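Local coordinates for protein agarase (Pseudoalteromonas fuliginea, PDB 6XJ9) that probably hydrolyses the galactan chains of agarose, acting as a glycoside hydrolase of family GH50, at residues 453-456 against 457-461. Sequence-based numbering, arbitrary orientation.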
loop_
_atom_site.group_PDB
_atom_site.type_symbol
_atom_site.label_atom_id
_atom_site.label_comp_id
_atom_site.label_asym_id
_atom_site.label_seq_id
_atom_site.Cartn_x
_atom_site.Cartn_y
_atom_site.Cartn_z
ATOM N N GLY A 453 14.067 -0.447 -33.804
ATOM C CA GLY A 453 14.792 -1.414 -34.612
ATOM C C GLY A 453 16.185 -1.672 -34.039
ATOM O O GLY A 453 16.679 -0.869 -33.247
ATOM N N TRP A 454 16.759 -2.830 -34.398
ATOM C CA TRP A 454 18.134 -3.199 -34.107
ATOM C C TRP A 454 18.906 -3.202 -35.418
ATOM O O TRP A 454 18.474 -3.848 -36.367
ATOM C CB TRP A 454 18.210 -4.620 -33.532
ATOM C CG TRP A 454 17.416 -4.898 -32.297
ATOM C CD1 TRP A 454 16.184 -5.484 -32.220
ATOM C CD2 TRP A 454 17.833 -4.647 -30.945
ATOM N NE1 TRP A 454 15.790 -5.589 -30.914
ATOM C CE2 TRP A 454 16.778 -5.078 -30.108
ATOM C CE3 TRP A 454 18.979 -4.085 -30.366
ATOM C CZ2 TRP A 454 16.852 -4.983 -28.718
ATOM C CZ3 TRP A 454 19.046 -3.987 -28.994
ATOM C CH2 TRP A 454 17.992 -4.424 -28.182
ATOM N N ILE A 455 20.066 -2.537 -35.453
ATOM C CA ILE A 455 20.943 -2.636 -36.610
ATOM C C ILE A 455 21.877 -3.833 -36.428
ATOM O O ILE A 455 22.761 -3.835 -35.564
ATOM C CB ILE A 455 21.693 -1.322 -36.899
ATOM C CG1 ILE A 455 20.702 -0.176 -37.142
ATOM C CG2 ILE A 455 22.618 -1.508 -38.089
ATOM C CD1 ILE A 455 21.362 1.177 -37.318
ATOM N N ILE A 456 21.636 -4.851 -37.257
ATOM C CA ILE A 456 22.323 -6.128 -37.202
ATOM C C ILE A 456 22.779 -6.444 -38.619
ATOM O O ILE A 456 22.089 -6.102 -39.574
ATOM C CB ILE A 456 21.378 -7.226 -36.668
ATOM C CG1 ILE A 456 20.935 -6.977 -35.225
ATOM C CG2 ILE A 456 21.958 -8.617 -36.858
ATOM C CD1 ILE A 456 22.050 -6.919 -34.206
ATOM N N GLY A 457 23.930 -7.106 -38.747
ATOM C CA GLY A 457 24.431 -7.428 -40.074
ATOM C C GLY A 457 25.835 -8.014 -40.050
ATOM O O GLY A 457 26.384 -8.300 -38.987
ATOM N N ASP A 458 26.400 -8.167 -41.251
ATOM C CA ASP A 458 27.700 -8.782 -41.429
ATOM C C ASP A 458 28.733 -7.708 -41.758
ATOM O O ASP A 458 29.822 -8.032 -42.226
ATOM C CB ASP A 458 27.646 -9.863 -42.515
ATOM C CG ASP A 458 26.812 -11.082 -42.146
ATOM O OD1 ASP A 458 26.889 -11.526 -40.979
ATOM O OD2 ASP A 458 26.091 -11.582 -43.031
ATOM N N PHE A 459 28.384 -6.430 -41.529
ATOM C CA PHE A 459 29.346 -5.346 -41.655
ATOM C C PHE A 459 30.548 -5.645 -40.756
ATOM O O PHE A 459 30.453 -6.467 -39.857
ATOM C CB PHE A 459 28.698 -3.992 -41.336
ATOM C CG PHE A 459 27.741 -4.017 -40.172
ATOM C CD1 PHE A 459 28.210 -4.104 -38.867
ATOM C CD2 PHE A 459 26.373 -4.005 -40.381
ATOM C CE1 PHE A 459 27.330 -4.156 -37.798
ATOM C CE2 PHE A 459 25.492 -4.057 -39.310
ATOM C CZ PHE A 459 25.973 -4.128 -38.020
ATOM N N LYS A 460 31.678 -4.982 -41.027
ATOM C CA LYS A 460 32.875 -5.072 -40.208
ATOM C C LYS A 460 32.592 -4.521 -38.814
ATOM O O LYS A 460 31.681 -3.720 -38.626
ATOM C CB LYS A 460 33.988 -4.242 -40.850
ATOM C CG LYS A 460 34.656 -4.861 -42.071
ATOM C CD LYS A 460 35.393 -3.830 -42.899
ATOM C CE LYS A 460 36.754 -4.299 -43.365
ATOM N NZ LYS A 460 36.648 -5.367 -44.380
ATOM N N THR A 461 33.409 -4.929 -37.839
ATOM C CA THR A 461 33.160 -4.561 -36.456
ATOM C C THR A 461 34.420 -3.985 -35.818
ATOM O O THR A 461 35.522 -4.156 -36.340
ATOM C CB THR A 461 32.620 -5.759 -35.672
ATOM O OG1 THR A 461 33.642 -6.764 -35.676
ATOM C CG2 THR A 461 31.332 -6.289 -36.262
#
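Phe459 folds its ring back along its own chain to meet Ile455 and the peptide that follows Ile456, in the loop joining strands 449-453 and 461-463 of a catalytic region that is probably a (beta/alpha)8 barrel, as in family GH50. It serves as a worked example of a loop in which an aromatic ring turns back on the residues just before it. The contact is local and apolar, with no hydrogen bond between residues 453-456 and 457-461. In Phe459, CG sits between the backbone N and the carbonyl carbon (chi1 40°), a setting that sends the ring back over the residues before it. One side of the ring leads: CE2 comes to 4.0 Å from CG2 of Ile455, the two side chains crossing at about a right angle. In Ile455, CG1 lies beside the backbone N (chi1 -59°), which leaves the CG2 methyl anti to N and turned to the ring. The end of the side chain leads away from Phe459, and the residue also touches Phe480, Ala484 and Thr487 of helix 478-495. Phe480 packs edge-to-face with Phe459 too, so the helix meets both partners of the apolar pair, and both are buried. With an alanine here instead of the ring of Phe459, CG2 of Ile455 would probably lose its aromatic neighbour and Phe480 its edge-to-face partner. Polar bonds reach the same loop: Asp507 accepts a hydrogen bond from N of Ile455, and NH1 of Arg483 donates to O of Ile456. Between the two hydrophobic residues the backbone is fully extended at Gly457, whose C atom lies 4.0 Å above one face of the Phe459 ring, offset toward its rim. Beside it, CE2 of Phe459 approaches Ile456 C obliquely, at 3.7 Å.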